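Side-chain contacts in putative exported protein (Aeromonas hydrophila subsp. hydrophila, PDB 4PJ2), which probably inhibits i-type (invertebrate-type) lysozymes in the bacterial periplasm, and carries a bound magnesium ion: residues K7-P12 against P75-V80; S38-N41 against D47-I50; K65-N70 against D117-L122. All blocks are in the same frame, centred on the assembly; numbering follows the deposited sequence. Where two conformers were deposited one is given.

Contact 1. Residues K7-P12 against P75-V80; sequences KQLTLP and PELIVV. With MG (magnesium ion), chain G.
The contact joins the two sheets of a beta-sandwich, from a leucine pair between them to a proline pair where the strands give way to loops: L9 and P12 belong to the first antiparallel four-stranded sheet and the turn leaving it, L77 and P75 to the second sheet and the metal-binding loop that leads into it. The evidence for face-to-face packing is that no hydrogen bond crosses between the segments and the touching atoms are all side-chain carbons. Deep in the contact the leucines meet by single methyl groups, L9 CD1 lying 4.4 Å from L77 CD1. This is a loose approach, and L64 of strand 60-67 also packs on L9. L77 is backbone-paired with F95, which places it inside the second sheet.

The prolines meet more firmly. Their rings come together through the CG and CD corners, with P12 CD 3.5 Å from P75 CG, tighter than usual van der Waals contact. L66 lies against both P75 and L11.

Directly after P75 the chain turns its next side chain the other way. E76 points away from 7-12 and, bent at chi2 (62°), brings its carboxylate round to the magnesium ion. Both oxygens bind, E76 OE1 at 2.5 Å and E76 OE2 at 2.5 Å from the metal, a bidentate grip like that of the last glutamate in an EF-hand loop; these bonds are longer than magnesium-oxygen bonds usually are. OD1 of D68, N70 and D72 and the backbone O of Q74 complete the site. E76 OE1 also accepts a hydrogen bond from L69 N, which should help to fix the rotation of the carboxylate. On the proline side, P12 CG lies 3.7 Å from both CG and CD of P75.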
ATOM      1  N   LYS A   7      -7.065  14.588  -4.598  1.00 15.18           N
ATOM      2  CA  LYS A   7      -6.204  15.682  -5.019  1.00 15.05           C
ATOM      3  C   LYS A   7      -6.549  16.114  -6.419  1.00 15.00           C
ATOM      4  O   LYS A   7      -6.839  15.296  -7.270  1.00 15.47           O
ATOM      5  CB  LYS A   7      -4.736  15.263  -4.972  1.00 18.18           C
ATOM      6  CG  LYS A   7      -3.732  16.403  -5.169  1.00 21.97           C
ATOM      7  CD  LYS A   7      -2.330  15.993  -4.692  1.00 26.90           C
ATOM      8  CE  LYS A   7      -1.295  17.070  -4.959  1.00 30.30           C
ATOM      9  NZ  LYS A   7      -1.524  18.293  -4.146  1.00 32.00           N
ATOM     10  N   GLN A   8      -6.486  17.418  -6.629  1.00 15.33           N
ATOM     11  CA  GLN A   8      -6.737  18.032  -7.912  1.00 15.38           C
ATOM     12  C   GLN A   8      -5.459  18.713  -8.399  1.00 15.47           C
ATOM     13  O   GLN A   8      -4.796  19.401  -7.614  1.00 16.89           O
ATOM     14  CB  GLN A   8      -7.836  19.067  -7.740  1.00 15.96           C
ATOM     15  CG  GLN A   8      -8.199  19.797  -9.000  1.00 17.65           C
ATOM     16  CD  GLN A   8      -9.247  20.851  -8.755  1.00 20.50           C
ATOM     17  OE1 GLN A   8     -10.231  20.591  -8.072  1.00 22.77           O
ATOM     18  NE2 GLN A   8      -9.037  22.054  -9.289  1.00 22.06           N
ATOM     19  N   LEU A   9      -5.124  18.519  -9.674  1.00 15.35           N
ATOM     20  CA  LEU A   9      -3.928  19.098 -10.297  1.00 15.47           C
ATOM     21  C   LEU A   9      -4.283  19.733 -11.632  1.00 15.69           C
ATOM     22  O   LEU A   9      -5.043  19.169 -12.402  1.00 16.24           O
ATOM     23  CB  LEU A   9      -2.868  18.031 -10.571  1.00 18.49           C
ATOM     24  CG  LEU A   9      -2.223  17.351  -9.372  1.00 20.61           C
ATOM     25  CD1 LEU A   9      -1.325  16.199  -9.838  1.00 20.65           C
ATOM     26  CD2 LEU A   9      -1.422  18.351  -8.573  1.00 22.16           C
ATOM     27  N   THR A  10      -3.682  20.884 -11.909  1.00 16.89           N
ATOM     28  CA  THR A  10      -3.763  21.495 -13.224  1.00 17.41           C
ATOM     29  C   THR A  10      -2.565  21.072 -14.057  1.00 18.03           C
ATOM     30  O   THR A  10      -1.418  21.223 -13.629  1.00 20.90           O
ATOM     31  CB  THR A  10      -3.799  23.008 -13.123  1.00 20.11           C
ATOM     32  OG1 THR A  10      -4.948  23.380 -12.363  1.00 21.20           O
ATOM     33  CG2 THR A  10      -3.868  23.642 -14.505  1.00 20.39           C
ATOM     34  N   LEU A  11      -2.816  20.566 -15.249  1.00 16.61           N
ATOM     35  CA  LEU A  11      -1.773  20.172 -16.174  1.00 16.69           C
ATOM     36  C   LEU A  11      -1.287  21.402 -16.952  1.00 17.44           C
ATOM     37  O   LEU A  11      -2.008  22.392 -17.075  1.00 16.94           O
ATOM     38  CB  LEU A  11      -2.292  19.144 -17.173  1.00 18.03           C
ATOM     39  CG  LEU A  11      -2.456  17.649 -16.877  1.00 22.84           C
ATOM     40  CD1 LEU A  11      -1.770  17.239 -15.593  1.00 22.82           C
ATOM     41  CD2 LEU A  11      -3.877  17.211 -16.918  1.00 24.89           C
ATOM     42  N   PRO A  12      -0.059  21.336 -17.502  1.00 18.42           N
ATOM     43  CA  PRO A  12       0.434  22.489 -18.270  1.00 17.79           C
ATOM     44  C   PRO A  12      -0.479  22.860 -19.447  1.00 17.84           C
ATOM     45  O   PRO A  12      -0.540  24.022 -19.841  1.00 18.35           O
ATOM     46  CB  PRO A  12       1.814  22.023 -18.763  1.00 20.03           C
ATOM     47  CG  PRO A  12       2.237  21.026 -17.799  1.00 20.81           C
ATOM     48  CD  PRO A  12       0.995  20.323 -17.311  1.00 19.71           C
ATOM     49  N   PRO A  75       3.716  16.310 -19.471  1.00 24.27           N
ATOM     50  CA  PRO A  75       3.806  15.345 -18.369  1.00 22.73           C
ATOM     51  C   PRO A  75       2.735  14.266 -18.403  1.00 21.75           C
ATOM     52  O   PRO A  75       1.577  14.544 -18.736  1.00 21.66           O
ATOM     53  CB  PRO A  75       3.626  16.219 -17.128  1.00 22.70           C
ATOM     54  CG  PRO A  75       2.789  17.358 -17.599  1.00 23.82           C
ATOM     55  CD  PRO A  75       3.250  17.627 -19.010  1.00 24.78           C
ATOM     56  N   GLU A  76       3.146  13.045 -18.091  1.00 20.84           N
ATOM     57  CA  GLU A  76       2.240  11.960 -17.727  1.00 20.41           C
ATOM     58  C   GLU A  76       1.922  12.098 -16.266  1.00 18.66           C
ATOM     59  O   GLU A  76       2.663  12.730 -15.515  1.00 19.41           O
ATOM     60  CB  GLU A  76       2.919  10.611 -17.963  1.00 21.14           C
ATOM     61  CG  GLU A  76       2.843  10.135 -19.389  1.00 22.73           C
ATOM     62  CD  GLU A  76       3.541  11.092 -20.352  1.00 24.19           C
ATOM     63  OE1 GLU A  76       4.790  11.207 -20.303  1.00 24.82           O
ATOM     64  OE2 GLU A  76       2.847  11.731 -21.169  1.00 25.61           O
ATOM     65  N   LEU A  77       0.787  11.531 -15.858  1.00 17.84           N
ATOM     66  CA  LEU A  77       0.457  11.437 -14.450  1.00 16.58           C
ATOM     67  C   LEU A  77       0.913  10.110 -13.920  1.00 17.25           C
ATOM     68  O   LEU A  77       0.633   9.076 -14.521  1.00 18.30           O
ATOM     69  CB  LEU A  77      -1.057  11.555 -14.274  1.00 16.61           C
ATOM     70  CG  LEU A  77      -1.594  11.272 -12.867  1.00 15.73           C
ATOM     71  CD1 LEU A  77      -1.169  12.306 -11.849  1.00 17.41           C
ATOM     72  CD2 LEU A  77      -3.110  11.151 -12.916  1.00 15.96           C
ATOM     73  N   ILE A  78       1.599  10.146 -12.788  1.00 16.50           N
ATOM     74  CA  ILE A  78       2.015   8.920 -12.108  1.00 16.60           C
ATOM     75  C   ILE A  78       1.370   8.897 -10.742  1.00 15.36           C
ATOM     76  O   ILE A  78       1.509   9.828  -9.968  1.00 17.09           O
ATOM     77  CB  ILE A  78       3.551   8.797 -11.985  1.00 17.95           C
ATOM     78  CG1 ILE A  78       4.183   8.867 -13.375  1.00 19.56           C
ATOM     79  CG2 ILE A  78       3.900   7.476 -11.276  1.00 18.38           C
ATOM     80  CD1 ILE A  78       4.721  10.238 -13.770  1.00 21.53           C
ATOM     81  N   VAL A  79       0.620   7.830 -10.469  1.00 14.17           N
ATOM     82  CA  VAL A  79      -0.003   7.632  -9.168  1.00 13.57           C
ATOM     83  C   VAL A  79       0.781   6.552  -8.437  1.00 14.02           C
ATOM     84  O   VAL A  79       0.868   5.425  -8.917  1.00 14.69           O
ATOM     85  CB  VAL A  79      -1.489   7.227  -9.286  1.00 13.49           C
ATOM     86  CG1 VAL A  79      -2.106   7.048  -7.906  1.00 14.28           C
ATOM     87  CG2 VAL A  79      -2.271   8.274 -10.074  1.00 13.62           C
ATOM     88  N   VAL A  80       1.376   6.915  -7.302  1.00 13.58           N
ATOM     89  CA  VAL A  80       2.227   6.006  -6.537  1.00 14.34           C
ATOM     90  C   VAL A  80       1.462   5.506  -5.331  1.00 14.04           C
ATOM     91  O   VAL A  80       0.878   6.287  -4.604  1.00 15.03           O
ATOM     92  CB  VAL A  80       3.524   6.692  -6.060  1.00 15.33           C
ATOM     93  CG1 VAL A  80       4.400   5.673  -5.334  1.00 16.20           C
ATOM     94  CG2 VAL A  80       4.264   7.313  -7.231  1.00 16.51           C
TER
HETATM   95 MG    MG G 203       4.843  12.965 -22.036  1.00 28.81          MG

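Contact 2. Residues S38-N41 against D47-I50; sequences SGAN and DQFI
One hydroxyl works in both directions here: S38 OG donates a hydrogen bond to Q48 OE1 across the contact while accepting one from A40 N, in the loop that joins the antiparallel strands 30-37 and 49-57 at an end of the first sheet. The second of these bonds, A40 N to S38 OG at 3.0 Å, defines an ST turn. Its geometry follows from chi1 of 77°, which sets OG between the backbone N and the carbonyl carbon of S38, close to the amide two residues on.

The bond to the glutamine is short, 2.7 Å from S38 OG to Q48 OE1, and meets the carbonyl oxygen at a usual angle, C=O...donor 119°, with the donor tilted modestly out of the carbonyl plane. It applies to one of two deposited conformers of Q48, so it need not be permanent. In this conformer the glutamine chain runs extended beyond CG and passes alongside the serine hydroxyl.

A backbone bond adds to this: S38 N donates to Q48 O at 2.9 Å with an N-H...O angle of 159°, continuing the strand pairing that I50 makes with L36. I50 lays its CD1 methyl over the same amide, 3.5 Å from S38 N, and gives this surface contact its apolar side.

Two waters bridge the loop. One accepts from both G39 N and Q48 N, satisfying two amides that do not pair directly. The other joins side chains, accepting from N41 ND2 and donating to D47 OD2. N41 is held at its other amide atom too, since OD1 accepts from Q43 N within the loop. At the bridging water the asymmetry is clear: 3.1 Å to N41 ND2 but 2.7 Å to D47 OD2.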
ATOM      1  N   SER A  38     -11.633  19.378 -18.857  1.00 11.95           N
ATOM      2  CA  SER A  38     -11.004  20.278 -19.813  1.00 12.23           C
ATOM      3  C   SER A  38     -10.331  21.460 -19.142  1.00 12.34           C
ATOM      4  O   SER A  38      -9.359  21.971 -19.679  1.00 12.97           O
ATOM      5  CB  SER A  38     -12.028  20.813 -20.813  1.00 13.01           C
ATOM      6  OG  SER A  38     -12.799  21.821 -20.194  1.00 13.03           O
ATOM      7  N   GLY A  39     -10.824  21.899 -17.987  1.00 11.71           N
ATOM      8  CA  GLY A  39     -10.310  23.099 -17.345  1.00 12.53           C
ATOM      9  C   GLY A  39     -10.596  24.363 -18.130  1.00 13.03           C
ATOM     10  O   GLY A  39      -9.953  25.389 -17.908  1.00 14.43           O
ATOM     11  N   ALA A  40     -11.566  24.321 -19.037  1.00 12.95           N
ATOM     12  CA  ALA A  40     -11.783  25.443 -19.964  1.00 14.24           C
ATOM     13  C   ALA A  40     -12.125  26.735 -19.237  1.00 14.14           C
ATOM     14  O   ALA A  40     -11.697  27.802 -19.665  1.00 15.19           O
ATOM     15  CB  ALA A  40     -12.867  25.090 -20.958  1.00 15.91           C
ATOM     16  N   ASN A  41     -12.893  26.637 -18.159  1.00 13.37           N
ATOM     17  CA  ASN A  41     -13.292  27.782 -17.348  1.00 13.13           C
ATOM     18  C   ASN A  41     -12.511  27.746 -16.045  1.00 13.84           C
ATOM     19  O   ASN A  41     -12.844  26.992 -15.157  1.00 13.51           O
ATOM     20  CB  ASN A  41     -14.798  27.777 -17.055  1.00 13.54           C
ATOM     21  CG  ASN A  41     -15.227  28.972 -16.248  1.00 14.91           C
ATOM     22  OD1 ASN A  41     -14.414  29.843 -15.939  1.00 16.10           O
ATOM     23  ND2 ASN A  41     -16.509  29.039 -15.909  1.00 16.16           N
ATOM     24  N   ASP A  47     -15.925  21.712 -14.176  1.00 13.00           N
ATOM     25  CA  ASP A  47     -17.245  21.782 -14.807  1.00 13.21           C
ATOM     26  C   ASP A  47     -17.343  21.027 -16.116  1.00 13.42           C
ATOM     27  O   ASP A  47     -18.461  20.816 -16.566  1.00 16.02           O
ATOM     28  CB  ASP A  47     -17.644  23.232 -15.073  1.00 13.74           C
ATOM     29  CG  ASP A  47     -18.249  23.912 -13.872  1.00 14.38           C
ATOM     30  OD1 ASP A  47     -18.128  23.402 -12.743  1.00 15.02           O
ATOM     31  OD2 ASP A  47     -18.877  24.976 -14.069  1.00 14.38           O
ATOM     32  N   GLN A  48     -16.238  20.612 -16.735  1.00 13.26           N
ATOM     33  CA  GLN A  48     -16.288  19.982 -18.044  0.64 12.33           C
ATOM     34  C   GLN A  48     -15.546  18.648 -18.045  1.00 12.00           C
ATOM     35  O   GLN A  48     -14.382  18.547 -18.471  1.00 11.80           O
ATOM     36  CB  GLN A  48     -15.746  20.940 -19.087  0.64 13.82           C
ATOM     37  CG  GLN A  48     -16.103  20.591 -20.492  0.64 15.96           C
ATOM     38  CD  GLN A  48     -16.018  21.787 -21.418  0.64 18.30           C
ATOM     39  OE1 GLN A  48     -14.924  22.259 -21.741  0.64 18.96           O
ATOM     40  NE2 GLN A  48     -17.171  22.282 -21.858  0.64 20.21           N
ATOM     41  N   PHE A  49     -16.213  17.633 -17.558  1.00 11.78           N
ATOM     42  CA  PHE A  49     -15.671  16.306 -17.507  1.00 11.72           C
ATOM     43  C   PHE A  49     -15.403  15.764 -18.890  1.00 11.77           C
ATOM     44  O   PHE A  49     -16.228  15.900 -19.780  1.00 12.65           O
ATOM     45  CB  PHE A  49     -16.666  15.400 -16.758  1.00 11.76           C
ATOM     46  CG  PHE A  49     -16.278  13.948 -16.760  1.00 11.26           C
ATOM     47  CD1 PHE A  49     -15.269  13.474 -15.949  1.00 11.42           C
ATOM     48  CD2 PHE A  49     -16.932  13.061 -17.593  1.00 11.90           C
ATOM     49  CE1 PHE A  49     -14.936  12.146 -15.971  1.00 11.35           C
ATOM     50  CE2 PHE A  49     -16.603  11.725 -17.603  1.00 12.42           C
ATOM     51  CZ  PHE A  49     -15.600  11.278 -16.786  1.00 11.28           C
ATOM     52  N   ILE A  50     -14.266  15.088 -19.040  1.00 11.45           N
ATOM     53  CA  ILE A  50     -13.894  14.432 -20.290  1.00 12.25           C
ATOM     54  C   ILE A  50     -13.926  12.904 -20.194  1.00 12.06           C
ATOM     55  O   ILE A  50     -14.584  12.228 -20.988  1.00 12.64           O
ATOM     56  CB  ILE A  50     -12.492  14.898 -20.764  1.00 12.91           C
ATOM     57  CG1 ILE A  50     -12.499  16.397 -21.055  1.00 14.27           C
ATOM     58  CG2 ILE A  50     -12.041  14.098 -21.987  1.00 13.90           C
ATOM     59  CD1 ILE A  50     -11.132  16.994 -21.330  1.00 15.76           C
TER
HETATM   60  O   HOH W   1     -13.441  21.615 -16.627  1.00 12.14           O
HETATM   61  O   HOH W   2     -18.097  26.367 -16.207  1.00 18.58           O

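Contact 3. Residues K65-N70 against D117-L122; sequences KLLDLN and DVIQAL. With MG (magnesium ion), chain G.
K65 begins the contact on edge strand 60-67 of the second sheet, its CD carbon 3.9 Å from I119 CD1 in the short helix 118-123. That helix covers the sheet face turned away from the first sheet: L66 points away from it and packs on L11 and P75 instead. Next, L67 brings CD1 to 3.6 Å from I119 CD1, the two side chains crossing obliquely. Beyond the strand, D68 turns its carboxylate to the magnesium ion, OD1 binding at 2.4 Å. L69 points back to the helix and meets I119 nearly at a right angle, CD2 lying 3.9 Å from I119 CG2. I119 thus splits its branches, CG1 and CD1 serving K65 and L67, and CG2 serving L69; I78 supports it from the sheet. N70 closes the segment by binding the metal through OD1 at 2.3 Å, so metal ligands alternate with the helix-facing leucine. The helix starts at the N-cap D117, whose OD1 receives Q120 N at 3.0 Å along a nearly straight bond (167°) coming from above the carboxylate plane.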
ATOM      1  N   LYS A  65       2.735  12.339  -9.181  1.00 19.11           N
ATOM      2  CA  LYS A  65       3.819  13.021  -9.882  1.00 20.26           C
ATOM      3  C   LYS A  65       3.382  13.370 -11.292  1.00 20.87           C
ATOM      4  O   LYS A  65       2.611  12.640 -11.915  1.00 20.66           O
ATOM      5  CB  LYS A  65       5.061  12.135  -9.953  1.00 22.01           C
ATOM      6  CG  LYS A  65       5.602  11.661  -8.623  1.00 25.34           C
ATOM      7  CD  LYS A  65       6.766  10.699  -8.855  1.00 28.41           C
ATOM      8  CE  LYS A  65       7.400  10.244  -7.558  1.00 31.19           C
ATOM      9  NZ  LYS A  65       8.271  11.291  -6.953  1.00 32.50           N
ATOM     10  N   LEU A  66       3.894  14.496 -11.785  1.00 20.52           N
ATOM     11  CA  LEU A  66       3.688  14.923 -13.162  1.00 21.59           C
ATOM     12  C   LEU A  66       5.050  15.018 -13.822  1.00 22.43           C
ATOM     13  O   LEU A  66       5.856  15.905 -13.500  1.00 25.36           O
ATOM     14  CB  LEU A  66       3.011  16.298 -13.234  1.00 22.76           C
ATOM     15  CG  LEU A  66       1.556  16.354 -12.791  1.00 23.88           C
ATOM     16  CD1 LEU A  66       1.051  17.791 -12.825  1.00 25.19           C
ATOM     17  CD2 LEU A  66       0.712  15.459 -13.684  1.00 23.02           C
ATOM     18  N   LEU A  67       5.325  14.095 -14.732  1.00 22.08           N
ATOM     19  CA  LEU A  67       6.655  13.997 -15.331  1.00 22.63           C
ATOM     20  C   LEU A  67       6.522  13.433 -16.730  1.00 22.87           C
ATOM     21  O   LEU A  67       5.697  12.560 -16.963  1.00 22.83           O
ATOM     22  CB  LEU A  67       7.544  13.080 -14.491  1.00 24.99           C
ATOM     23  CG  LEU A  67       7.954  13.593 -13.107  1.00 28.14           C
ATOM     24  CD1 LEU A  67       8.638  12.502 -12.302  1.00 29.23           C
ATOM     25  CD2 LEU A  67       8.875  14.790 -13.230  1.00 29.92           C
ATOM     26  N   ASP A  68       7.318  13.943 -17.662  1.00 23.97           N
ATOM     27  CA  ASP A  68       7.307  13.437 -19.026  1.00 25.94           C
ATOM     28  C   ASP A  68       8.054  12.110 -19.118  1.00 27.28           C
ATOM     29  O   ASP A  68       9.281  12.073 -19.004  1.00 28.97           O
ATOM     30  CB  ASP A  68       7.954  14.466 -19.953  1.00 27.44           C
ATOM     31  CG  ASP A  68       7.952  14.032 -21.401  1.00 29.36           C
ATOM     32  OD1 ASP A  68       7.238  13.068 -21.741  1.00 29.57           O
ATOM     33  OD2 ASP A  68       8.663  14.665 -22.208  1.00 31.02           O
ATOM     34  N   LEU A  69       7.321  11.026 -19.349  1.00 26.95           N
ATOM     35  CA  LEU A  69       7.897   9.685 -19.389  1.00 28.39           C
ATOM     36  C   LEU A  69       8.164   9.214 -20.808  1.00 31.12           C
ATOM     37  O   LEU A  69       9.028   8.367 -21.019  1.00 31.65           O
ATOM     38  CB  LEU A  69       6.948   8.686 -18.718  1.00 26.68           C
ATOM     39  CG  LEU A  69       6.630   8.922 -17.249  1.00 25.97           C
ATOM     40  CD1 LEU A  69       5.648   7.855 -16.787  1.00 26.07           C
ATOM     41  CD2 LEU A  69       7.893   8.938 -16.391  1.00 27.44           C
ATOM     42  N   ASN A  70       7.407   9.737 -21.770  1.00 33.28           N
ATOM     43  CA  ASN A  70       7.488   9.255 -23.146  1.00 36.07           C
ATOM     44  C   ASN A  70       8.233  10.215 -24.065  1.00 38.16           C
ATOM     45  O   ASN A  70       8.417   9.930 -25.244  1.00 39.48           O
ATOM     46  CB  ASN A  70       6.092   8.957 -23.710  1.00 36.83           C
ATOM     47  CG  ASN A  70       5.199  10.186 -23.774  1.00 37.22           C
ATOM     48  OD1 ASN A  70       5.606  11.296 -23.422  1.00 36.16           O
ATOM     49  ND2 ASN A  70       3.966   9.988 -24.230  1.00 38.42           N
ATOM     50  N   ASP A 117      13.366   3.992  -7.093  1.00 20.69           N
ATOM     51  CA  ASP A 117      12.919   5.051  -7.984  1.00 21.63           C
ATOM     52  C   ASP A 117      11.817   4.494  -8.863  1.00 21.05           C
ATOM     53  O   ASP A 117      12.039   3.711  -9.766  1.00 20.75           O
ATOM     54  CB  ASP A 117      14.111   5.531  -8.822  1.00 22.54           C
ATOM     55  CG  ASP A 117      13.791   6.749  -9.672  1.00 24.59           C
ATOM     56  OD1 ASP A 117      12.622   6.979  -9.994  1.00 25.43           O
ATOM     57  OD2 ASP A 117      14.734   7.489 -10.028  1.00 26.41           O
ATOM     58  N   VAL A 118      10.590   4.952  -8.609  1.00 20.63           N
ATOM     59  CA  VAL A 118       9.404   4.480  -9.328  1.00 21.31           C
ATOM     60  C   VAL A 118       9.455   4.939 -10.773  1.00 21.84           C
ATOM     61  O   VAL A 118       9.063   4.231 -11.692  1.00 21.84           O
ATOM     62  CB  VAL A 118       8.138   5.037  -8.654  1.00 23.58           C
ATOM     63  CG1 VAL A 118       6.898   4.806  -9.504  1.00 24.66           C
ATOM     64  CG2 VAL A 118       7.969   4.436  -7.272  1.00 24.19           C
ATOM     65  N   ILE A 119       9.967   6.142 -10.969  1.00 21.95           N
ATOM     66  CA  ILE A 119      10.012   6.720 -12.300  1.00 24.28           C
ATOM     67  C   ILE A 119      10.971   5.937 -13.179  1.00 25.36           C
ATOM     68  O   ILE A 119      10.661   5.626 -14.320  1.00 26.14           O
ATOM     69  CB  ILE A 119      10.413   8.193 -12.249  1.00 24.80           C
ATOM     70  CG1 ILE A 119       9.332   8.999 -11.510  1.00 26.24           C
ATOM     71  CG2 ILE A 119      10.613   8.747 -13.645  1.00 26.09           C
ATOM     72  CD1 ILE A 119       7.923   8.960 -12.139  1.00 27.24           C
ATOM     73  N   GLN A 120      12.139   5.602 -12.646  1.00 25.56           N
ATOM     74  CA  GLN A 120      13.111   4.777 -13.351  0.63 26.45           C
ATOM     75  C   GLN A 120      12.477   3.449 -13.732  1.00 26.81           C
ATOM     76  O   GLN A 120      12.656   2.944 -14.833  1.00 29.58           O
ATOM     77  CB  GLN A 120      14.343   4.538 -12.457  0.63 27.75           C
ATOM     78  CG  GLN A 120      15.430   3.623 -13.052  0.63 28.51           C
ATOM     79  CD  GLN A 120      16.420   3.090 -12.008  0.63 29.92           C
ATOM     80  OE1 GLN A 120      16.154   3.115 -10.803  0.63 29.82           O
ATOM     81  NE2 GLN A 120      17.557   2.589 -12.477  0.63 31.16           N
ATOM     82  N   ALA A 121      11.729   2.874 -12.795  1.00 25.87           N
ATOM     83  CA  ALA A 121      11.126   1.568 -13.033  1.00 25.75           C
ATOM     84  C   ALA A 121      10.094   1.627 -14.157  1.00 27.21           C
ATOM     85  O   ALA A 121       9.977   0.702 -14.961  1.00 28.92           O
ATOM     86  CB  ALA A 121      10.495   1.044 -11.761  1.00 25.62           C
ATOM     87  N   LEU A 122       9.363   2.731 -14.216  1.00 26.12           N
ATOM     88  CA  LEU A 122       8.358   2.934 -15.251  1.00 27.69           C
ATOM     89  C   LEU A 122       8.960   3.234 -16.621  1.00 31.42           C
ATOM     90  O   LEU A 122       8.256   3.167 -17.630  1.00 32.21           O
ATOM     91  CB  LEU A 122       7.427   4.081 -14.860  1.00 25.66           C
ATOM     92  CG  LEU A 122       6.390   3.800 -13.781  1.00 23.12           C
ATOM     93  CD1 LEU A 122       5.886   5.114 -13.202  1.00 22.03           C
ATOM     94  CD2 LEU A 122       5.233   2.974 -14.333  1.00 23.70           C
TER
HETATM   95 MG    MG G 203       4.843  12.965 -22.036  1.00 28.81          MG

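How the contacts relate
Contacts 1 and 3 adjoin, their centres 12 Å apart, and use neighbouring strands of the second sheet, 76-82 and 60-67, joined by the I78 N to K65 O backbone link. They lie on its two faces: contact 1 looks into the sandwich, contact 3 out to the terminal helix. Their segments alternate along the chain, and both supply ligands to one magnesium ion, the ion-binding loop being the connection between strands 60-67 and 76-82. Contact 2 is nested in sequence within the span closed by contact 1; it sits at the rim of the first sheet, its centre 15 Å from that of contact 1 and 26 Å from that of contact 3, clear of the metal.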